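PDB 4FQ5: maleate cis-trans isomerase from Pseudomonas putida, which probably catalyses the cis-trans isomerisation of the carbon-carbon double bond of maleate, converting it to fumarate. Local coordinates for residues A[48-60]-A[249-263]. The protein carries 1 engineered substitution. Residues are numbered along the deposited sequence; the frame is centred on the assembly and turned at random.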
ATOM      1  N   LEU A  48      10.127   5.653   2.677  1.00 23.76           N
ATOM      2  CA  LEU A  48      10.963   5.272   1.527  1.00 24.54           C
ATOM      3  C   LEU A  48      10.832   3.797   1.154  1.00 24.89           C
ATOM      4  O   LEU A  48      10.657   3.455  -0.020  1.00 25.08           O
ATOM      5  CB  LEU A  48      12.444   5.577   1.788  1.00 24.88           C
ATOM      6  CG  LEU A  48      13.166   6.863   1.341  1.00 26.05           C
ATOM      7  CD1 LEU A  48      12.480   7.608   0.201  1.00 25.92           C
ATOM      8  CD2 LEU A  48      13.498   7.784   2.502  1.00 26.79           C
ATOM      9  N   LEU A  49      10.931   2.927   2.155  1.00 24.82           N
ATOM     10  CA  LEU A  49      10.912   1.489   1.925  1.00 25.99           C
ATOM     11  C   LEU A  49       9.510   0.982   1.552  1.00 26.18           C
ATOM     12  O   LEU A  49       9.378  -0.004   0.827  1.00 26.01           O
ATOM     13  CB  LEU A  49      11.512   0.748   3.132  1.00 25.84           C
ATOM     14  CG  LEU A  49      13.001   0.341   3.098  1.00 27.19           C
ATOM     15  CD1 LEU A  49      13.858   1.066   2.066  1.00 27.21           C
ATOM     16  CD2 LEU A  49      13.671   0.389   4.468  1.00 26.42           C
ATOM     17  N   LYS A  50       8.480   1.673   2.041  1.00 26.70           N
ATOM     18  CA  LYS A  50       7.088   1.439   1.635  1.00 28.45           C
ATOM     19  C   LYS A  50       6.918   1.725   0.142  1.00 27.51           C
ATOM     20  O   LYS A  50       6.270   0.957  -0.579  1.00 27.22           O
ATOM     21  CB  LYS A  50       6.148   2.360   2.413  1.00 30.90           C
ATOM     22  CG  LYS A  50       4.863   1.715   2.899  1.00 35.40           C
ATOM     23  CD  LYS A  50       4.909   1.469   4.405  1.00 37.81           C
ATOM     24  CE  LYS A  50       5.999   0.477   4.795  1.00 39.55           C
ATOM     25  NZ  LYS A  50       6.707   0.898   6.039  1.00 40.69           N
ATOM     26  N   ALA A  51       7.491   2.845  -0.307  1.00 26.09           N
ATOM     27  CA  ALA A  51       7.533   3.178  -1.731  1.00 25.57           C
ATOM     28  C   ALA A  51       8.292   2.115  -2.523  1.00 25.25           C
ATOM     29  O   ALA A  51       7.875   1.744  -3.624  1.00 24.13           O
ATOM     30  CB  ALA A  51       8.136   4.565  -1.956  1.00 24.94           C
ATOM     31  N   ARG A  52       9.392   1.605  -1.955  1.00 25.18           N
ATOM     32  CA  ARG A  52      10.173   0.560  -2.626  1.00 25.75           C
ATOM     33  C   ARG A  52       9.347  -0.718  -2.854  1.00 26.51           C
ATOM     34  O   ARG A  52       9.526  -1.408  -3.864  1.00 26.71           O
ATOM     35  CB  ARG A  52      11.456   0.229  -1.864  1.00 25.19           C
ATOM     36  CG  ARG A  52      12.424  -0.626  -2.669  1.00 25.18           C
ATOM     37  CD  ARG A  52      13.583  -1.143  -1.829  1.00 24.77           C
ATOM     38  NE  ARG A  52      14.555  -1.853  -2.661  1.00 25.25           N
ATOM     39  CZ  ARG A  52      14.518  -3.159  -2.931  1.00 25.79           C
ATOM     40  NH1 ARG A  52      13.549  -3.933  -2.427  1.00 25.51           N
ATOM     41  NH2 ARG A  52      15.460  -3.694  -3.701  1.00 25.74           N
ATOM     42  N   GLU A  53       8.452  -1.017  -1.915  1.00 26.87           N
ATOM     43  CA  GLU A  53       7.590  -2.201  -2.000  1.00 28.90           C
ATOM     44  C   GLU A  53       6.642  -2.165  -3.207  1.00 29.95           C
ATOM     45  O   GLU A  53       6.168  -3.207  -3.655  1.00 30.10           O
ATOM     46  CB  GLU A  53       6.826  -2.421  -0.686  1.00 29.03           C
ATOM     47  CG  GLU A  53       7.739  -2.818   0.476  1.00 29.50           C
ATOM     48  CD  GLU A  53       7.019  -3.016   1.801  1.00 30.66           C
ATOM     49  OE1 GLU A  53       5.780  -2.847   1.853  1.00 31.35           O
ATOM     50  OE2 GLU A  53       7.701  -3.349   2.804  1.00 29.87           O
ATOM     51  N   LEU A  54       6.385  -0.971  -3.739  1.00 30.28           N
ATOM     52  CA  LEU A  54       5.595  -0.825  -4.970  1.00 32.82           C
ATOM     53  C   LEU A  54       6.371  -1.293  -6.193  1.00 32.88           C
ATOM     54  O   LEU A  54       5.795  -1.592  -7.243  1.00 33.18           O
ATOM     55  CB  LEU A  54       5.183   0.634  -5.170  1.00 33.26           C
ATOM     56  CG  LEU A  54       4.288   1.245  -4.092  1.00 34.73           C
ATOM     57  CD1 LEU A  54       4.034   2.700  -4.439  1.00 35.73           C
ATOM     58  CD2 LEU A  54       2.975   0.482  -3.957  1.00 35.28           C
ATOM     59  N   VAL A  55       7.683  -1.375  -6.037  1.00 32.06           N
ATOM     60  CA  VAL A  55       8.586  -1.478  -7.161  1.00 32.91           C
ATOM     61  C   VAL A  55       9.431  -2.760  -7.145  1.00 32.35           C
ATOM     62  O   VAL A  55       9.943  -3.185  -8.178  1.00 32.89           O
ATOM     63  CB  VAL A  55       9.416  -0.170  -7.220  1.00 33.81           C
ATOM     64  CG1 VAL A  55      10.879  -0.401  -7.555  1.00 36.33           C
ATOM     65  CG2 VAL A  55       8.750   0.830  -8.157  1.00 34.31           C
ATOM     66  N   ALA A  56       9.548  -3.382  -5.974  1.00 31.12           N
ATOM     67  CA  ALA A  56      10.404  -4.552  -5.779  1.00 30.32           C
ATOM     68  C   ALA A  56       9.746  -5.502  -4.769  1.00 29.99           C
ATOM     69  O   ALA A  56       8.943  -5.050  -3.949  1.00 29.25           O
ATOM     70  CB  ALA A  56      11.782  -4.114  -5.297  1.00 29.41           C
ATOM     71  N   PRO A  57      10.080  -6.814  -4.815  1.00 30.19           N
ATOM     72  CA  PRO A  57       9.315  -7.779  -4.012  1.00 31.00           C
ATOM     73  C   PRO A  57       9.585  -7.804  -2.494  1.00 31.12           C
ATOM     74  O   PRO A  57       8.727  -8.264  -1.744  1.00 31.50           O
ATOM     75  CB  PRO A  57       9.674  -9.129  -4.644  1.00 31.50           C
ATOM     76  CG  PRO A  57      11.039  -8.926  -5.207  1.00 31.49           C
ATOM     77  CD  PRO A  57      11.129  -7.478  -5.618  1.00 31.07           C
ATOM     78  N   GLU A  58      10.741  -7.316  -2.045  1.00 31.94           N
ATOM     79  CA  GLU A  58      11.079  -7.341  -0.613  1.00 32.07           C
ATOM     80  C   GLU A  58      10.094  -6.572   0.258  1.00 31.41           C
ATOM     81  O   GLU A  58       9.595  -5.516  -0.133  1.00 31.70           O
ATOM     82  CB  GLU A  58      12.496  -6.817  -0.364  1.00 32.50           C
ATOM     83  CG  GLU A  58      13.596  -7.747  -0.845  1.00 33.88           C
ATOM     84  CD  GLU A  58      13.778  -7.722  -2.352  1.00 35.63           C
ATOM     85  OE1 GLU A  58      14.319  -8.707  -2.888  1.00 37.16           O
ATOM     86  OE2 GLU A  58      13.380  -6.728  -3.002  1.00 34.93           O
ATOM     87  N   ARG A  59       9.818  -7.125   1.435  1.00 31.73           N
ATOM     88  CA  ARG A  59       8.974  -6.483   2.436  1.00 31.92           C
ATOM     89  C   ARG A  59       9.826  -6.173   3.667  1.00 30.16           C
ATOM     90  O   ARG A  59      10.775  -6.900   3.969  1.00 29.03           O
ATOM     91  CB  ARG A  59       7.788  -7.378   2.809  1.00 35.03           C
ATOM     92  CG  ARG A  59       6.833  -7.691   1.658  1.00 39.04           C
ATOM     93  CD  ARG A  59       6.069  -6.460   1.197  1.00 41.75           C
ATOM     94  NE  ARG A  59       4.827  -6.810   0.503  1.00 47.15           N
ATOM     95  CZ  ARG A  59       3.925  -5.929   0.067  1.00 47.83           C
ATOM     96  NH1 ARG A  59       4.107  -4.625   0.241  1.00 48.12           N
ATOM     97  NH2 ARG A  59       2.830  -6.356  -0.546  1.00 49.03           N
ATOM     98  N   PHE A  60       9.485  -5.094   4.365  1.00 27.59           N
ATOM     99  CA  PHE A  60      10.329  -4.588   5.443  1.00 26.71           C
ATOM    100  C   PHE A  60       9.575  -4.492   6.761  1.00 25.91           C
ATOM    101  O   PHE A  60       8.406  -4.123   6.779  1.00 26.78           O
ATOM    102  CB  PHE A  60      10.919  -3.227   5.054  1.00 25.70           C
ATOM    103  CG  PHE A  60      11.758  -3.272   3.806  1.00 26.07           C
ATOM    104  CD1 PHE A  60      13.116  -3.582   3.872  1.00 26.00           C
ATOM    105  CD2 PHE A  60      11.187  -3.029   2.557  1.00 26.15           C
ATOM    106  CE1 PHE A  60      13.892  -3.634   2.723  1.00 26.21           C
ATOM    107  CE2 PHE A  60      11.956  -3.087   1.399  1.00 26.19           C
ATOM    108  CZ  PHE A  60      13.309  -3.393   1.481  1.00 26.61           C
ATOM    109  N   THR A 249      19.148   5.021   3.872  1.00 24.89           N
ATOM    110  CA  THR A 249      18.382   3.927   3.257  1.00 24.95           C
ATOM    111  C   THR A 249      19.112   3.378   2.039  1.00 24.75           C
ATOM    112  O   THR A 249      19.118   2.171   1.813  1.00 24.52           O
ATOM    113  CB  THR A 249      16.877   4.229   2.971  1.00 25.89           C
ATOM    114  OG1 THR A 249      16.615   4.253   1.565  1.00 28.58           O
ATOM    115  CG2 THR A 249      16.382   5.480   3.633  1.00 24.35           C
ATOM    116  N   TRP A 250      19.757   4.262   1.284  1.00 24.33           N
ATOM    117  CA  TRP A 250      20.635   3.838   0.207  1.00 24.76           C
ATOM    118  C   TRP A 250      21.701   2.898   0.723  1.00 25.28           C
ATOM    119  O   TRP A 250      21.911   1.816   0.157  1.00 24.63           O
ATOM    120  CB  TRP A 250      21.249   5.041  -0.506  1.00 25.16           C
ATOM    121  CG  TRP A 250      22.279   4.628  -1.520  1.00 26.49           C
ATOM    122  CD1 TRP A 250      22.067   4.215  -2.835  1.00 26.93           C
ATOM    123  CD2 TRP A 250      23.733   4.537  -1.319  1.00 26.91           C
ATOM    124  NE1 TRP A 250      23.259   3.889  -3.441  1.00 27.64           N
ATOM    125  CE2 TRP A 250      24.293   4.060  -2.589  1.00 27.89           C
ATOM    126  CE3 TRP A 250      24.593   4.799  -0.257  1.00 27.17           C
ATOM    127  CZ2 TRP A 250      25.656   3.862  -2.763  1.00 28.62           C
ATOM    128  CZ3 TRP A 250      25.966   4.590  -0.444  1.00 28.12           C
ATOM    129  CH2 TRP A 250      26.482   4.134  -1.672  1.00 28.34           C
ATOM    130  N   ALA A 251      22.356   3.281   1.820  1.00 25.05           N
ATOM    131  CA  ALA A 251      23.430   2.461   2.392  1.00 26.12           C
ATOM    132  C   ALA A 251      22.941   1.128   2.966  1.00 26.30           C
ATOM    133  O   ALA A 251      23.600   0.105   2.800  1.00 27.25           O
ATOM    134  CB  ALA A 251      24.221   3.250   3.431  1.00 25.36           C
ATOM    135  N   MET A 252      21.782   1.138   3.617  1.00 26.97           N
ATOM    136  CA  MET A 252      21.170  -0.095   4.116  1.00 27.97           C
ATOM    137  C   MET A 252      20.855  -1.066   2.974  1.00 27.98           C
ATOM    138  O   MET A 252      21.198  -2.250   3.043  1.00 26.90           O
ATOM    139  CB  MET A 252      19.894   0.210   4.900  1.00 28.73           C
ATOM    140  CG  MET A 252      20.108   0.738   6.306  1.00 30.02           C
ATOM    141  SD  MET A 252      18.535   1.252   7.024  1.00 33.36           S
ATOM    142  CE  MET A 252      19.001   1.363   8.741  1.00 30.84           C
ATOM    143  N   LEU A 253      20.202  -0.556   1.930  1.00 27.63           N
ATOM    144  CA  LEU A 253      19.891  -1.359   0.745  1.00 28.63           C
ATOM    145  C   LEU A 253      21.158  -1.943   0.105  1.00 29.38           C
ATOM    146  O   LEU A 253      21.211  -3.141  -0.198  1.00 29.55           O
ATOM    147  CB  LEU A 253      19.115  -0.524  -0.275  1.00 28.00           C
ATOM    148  CG  LEU A 253      17.589  -0.605  -0.464  1.00 28.57           C
ATOM    149  CD1 LEU A 253      16.814  -1.406   0.578  1.00 27.50           C
ATOM    150  CD2 LEU A 253      17.019   0.798  -0.641  1.00 27.61           C
ATOM    151  N   THR A 254      22.180  -1.107  -0.080  1.00 29.75           N
ATOM    152  CA  THR A 254      23.428  -1.571  -0.693  1.00 31.83           C
ATOM    153  C   THR A 254      24.123  -2.627   0.178  1.00 32.17           C
ATOM    154  O   THR A 254      24.701  -3.586  -0.343  1.00 31.61           O
ATOM    155  CB  THR A 254      24.408  -0.419  -1.004  1.00 33.07           C
ATOM    156  OG1 THR A 254      24.756   0.257   0.207  1.00 35.24           O
ATOM    157  CG2 THR A 254      23.793   0.575  -1.968  1.00 32.80           C
ATOM    158  N   ALA A 255      24.045  -2.459   1.500  1.00 32.10           N
ATOM    159  CA  ALA A 255      24.673  -3.405   2.424  1.00 33.49           C
ATOM    160  C   ALA A 255      23.983  -4.765   2.369  1.00 34.30           C
ATOM    161  O   ALA A 255      24.579  -5.780   2.710  1.00 35.28           O
ATOM    162  CB  ALA A 255      24.664  -2.855   3.846  1.00 32.64           C
ATOM    163  N   LEU A 256      22.724  -4.770   1.931  1.00 34.84           N
ATOM    164  CA  LEU A 256      21.950  -5.999   1.801  1.00 35.64           C
ATOM    165  C   LEU A 256      21.953  -6.536   0.378  1.00 36.76           C
ATOM    166  O   LEU A 256      21.186  -7.446   0.062  1.00 36.45           O
ATOM    167  CB  LEU A 256      20.511  -5.774   2.256  1.00 35.42           C
ATOM    168  CG  LEU A 256      20.329  -5.495   3.746  1.00 35.57           C
ATOM    169  CD1 LEU A 256      18.927  -4.977   4.001  1.00 35.38           C
ATOM    170  CD2 LEU A 256      20.642  -6.729   4.592  1.00 36.10           C
ATOM    171  N   ASP A 257      22.814  -5.970  -0.466  1.00 37.31           N
ATOM    172  CA  ASP A 257      22.934  -6.370  -1.872  1.00 39.66           C
ATOM    173  C   ASP A 257      21.605  -6.247  -2.641  1.00 37.80           C
ATOM    174  O   ASP A 257      21.287  -7.076  -3.498  1.00 37.98           O
ATOM    175  CB  ASP A 257      23.502  -7.795  -1.962  1.00 43.10           C
ATOM    176  CG  ASP A 257      24.150  -8.088  -3.295  1.00 47.83           C
ATOM    177  OD1 ASP A 257      24.774  -7.174  -3.884  1.00 51.24           O
ATOM    178  OD2 ASP A 257      24.041  -9.248  -3.754  1.00 51.92           O
ATOM    179  N   LEU A 258      20.831  -5.212  -2.326  1.00 34.71           N
ATOM    180  CA  LEU A 258      19.540  -4.991  -2.976  1.00 33.16           C
ATOM    181  C   LEU A 258      19.566  -3.757  -3.872  1.00 32.49           C
ATOM    182  O   LEU A 258      20.238  -2.776  -3.545  1.00 31.52           O
ATOM    183  CB  LEU A 258      18.432  -4.848  -1.927  1.00 32.28           C
ATOM    184  CG  LEU A 258      18.168  -6.021  -0.983  1.00 32.80           C
ATOM    185  CD1 LEU A 258      17.291  -5.561   0.176  1.00 32.61           C
ATOM    186  CD2 LEU A 258      17.536  -7.194  -1.724  1.00 33.58           C
ATOM    187  N   PRO A 259      18.828  -3.795  -5.004  1.00 32.31           N
ATOM    188  CA  PRO A 259      18.646  -2.625  -5.869  1.00 32.06           C
ATOM    189  C   PRO A 259      18.163  -1.411  -5.071  1.00 30.34           C
ATOM    190  O   PRO A 259      17.421  -1.565  -4.108  1.00 30.55           O
ATOM    191  CB  PRO A 259      17.556  -3.077  -6.842  1.00 32.03           C
ATOM    192  CG  PRO A 259      17.740  -4.551  -6.931  1.00 33.30           C
ATOM    193  CD  PRO A 259      18.166  -4.993  -5.557  1.00 33.19           C
ATOM    194  N   THR A 260      18.585  -0.223  -5.483  1.00 30.33           N
ATOM    195  CA  THR A 260      18.379   0.995  -4.703  1.00 29.83           C
ATOM    196  C   THR A 260      17.414   1.968  -5.380  1.00 29.97           C
ATOM    197  O   THR A 260      17.530   3.183  -5.223  1.00 29.00           O
ATOM    198  CB  THR A 260      19.720   1.706  -4.441  1.00 30.32           C
ATOM    199  OG1 THR A 260      20.352   2.020  -5.691  1.00 30.43           O
ATOM    200  CG2 THR A 260      20.645   0.819  -3.622  1.00 30.30           C
ATOM    201  N   ARG A 261      16.466   1.426  -6.136  1.00 29.68           N
ATOM    202  CA  ARG A 261      15.468   2.253  -6.789  1.00 30.45           C
ATOM    203  C   ARG A 261      14.258   2.424  -5.877  1.00 29.08           C
ATOM    204  O   ARG A 261      13.522   1.469  -5.600  1.00 28.22           O
ATOM    205  CB  ARG A 261      15.064   1.648  -8.135  1.00 32.20           C
ATOM    206  CG  ARG A 261      14.256   2.588  -9.000  1.00 34.46           C
ATOM    207  CD  ARG A 261      14.000   1.992 -10.373  1.00 36.58           C
ATOM    208  NE  ARG A 261      12.575   2.082 -10.603  1.00 39.71           N
ATOM    209  CZ  ARG A 261      11.752   1.047 -10.714  1.00 39.66           C
ATOM    210  NH1 ARG A 261      12.201  -0.199 -10.690  1.00 40.73           N
ATOM    211  NH2 ARG A 261      10.470   1.280 -10.880  1.00 41.18           N
ATOM    212  N   VAL A 262      14.074   3.654  -5.404  1.00 28.00           N
ATOM    213  CA  VAL A 262      12.970   3.994  -4.516  1.00 27.82           C
ATOM    214  C   VAL A 262      12.231   5.222  -5.046  1.00 27.47           C
ATOM    215  O   VAL A 262      12.806   6.311  -5.117  1.00 27.59           O
ATOM    216  CB  VAL A 262      13.459   4.278  -3.075  1.00 27.77           C
ATOM    217  CG1 VAL A 262      12.297   4.720  -2.198  1.00 27.05           C
ATOM    218  CG2 VAL A 262      14.145   3.055  -2.479  1.00 27.63           C
ATOM    219  N   PRO A 263      10.951   5.054  -5.416  1.00 27.53           N
ATOM    220  CA  PRO A 263      10.143   6.178  -5.893  1.00 27.83           C
ATOM    221  C   PRO A 263      10.107   7.325  -4.881  1.00 28.17           C
ATOM    222  O   PRO A 263       9.812   7.101  -3.703  1.00 27.69           O
ATOM    223  CB  PRO A 263       8.750   5.560  -6.043  1.00 27.90           C
ATOM    224  CG  PRO A 263       9.021   4.117  -6.322  1.00 28.33           C
ATOM    225  CD  PRO A 263      10.201   3.783  -5.455  1.00 27.57           C
TER
HETATM  226  O   HOH W   1       9.731  -2.532 -10.832  1.00 31.00           O
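Arg52 sends its side chain out nearly straight, with CG anti to the backbone N (chi1 -168°) and the chain extended through to NE, and this carries its guanidinium to the carbonyl of Pro259. The grip is side-on: NE at 3.2 Å and NH2 at 2.9 Å both donate to Pro259 O from the same face of its carbonyl, the oxygen lying close to the guanidinium plane. At another edge, Arg52 NH1 donates an almost straight hydrogen bond, part of a salt bridge, to Glu58 OE2 (2.9 Å), which fixes the rotation of the group. The aliphatic part slides past Leu253, with CD 4.0 Å from Leu253 CD1, while Val262 crosses it at about a right angle, CG2 against Arg52 CB. A leucine in place of Arg52 would probably leave Glu58 without its charged mate and Pro259 O without both donors, freeing the loop after the helix to shift. Val55 lies over one face of the Arg261 guanidinium, CG1 being 3.6 Å from Arg261 CZ, and its CG2 meets Pro263 CG. Leu49 CD1 and Phe60 CZ both reach Leu253 CD1. The contact joins helix 41-52 and edge strand 59-67 of one parallel sheet, where Phe60 also packs on strand 27-35, to helix 244-255, which follows the second sheet and closes in a Schellman motif at Asp257.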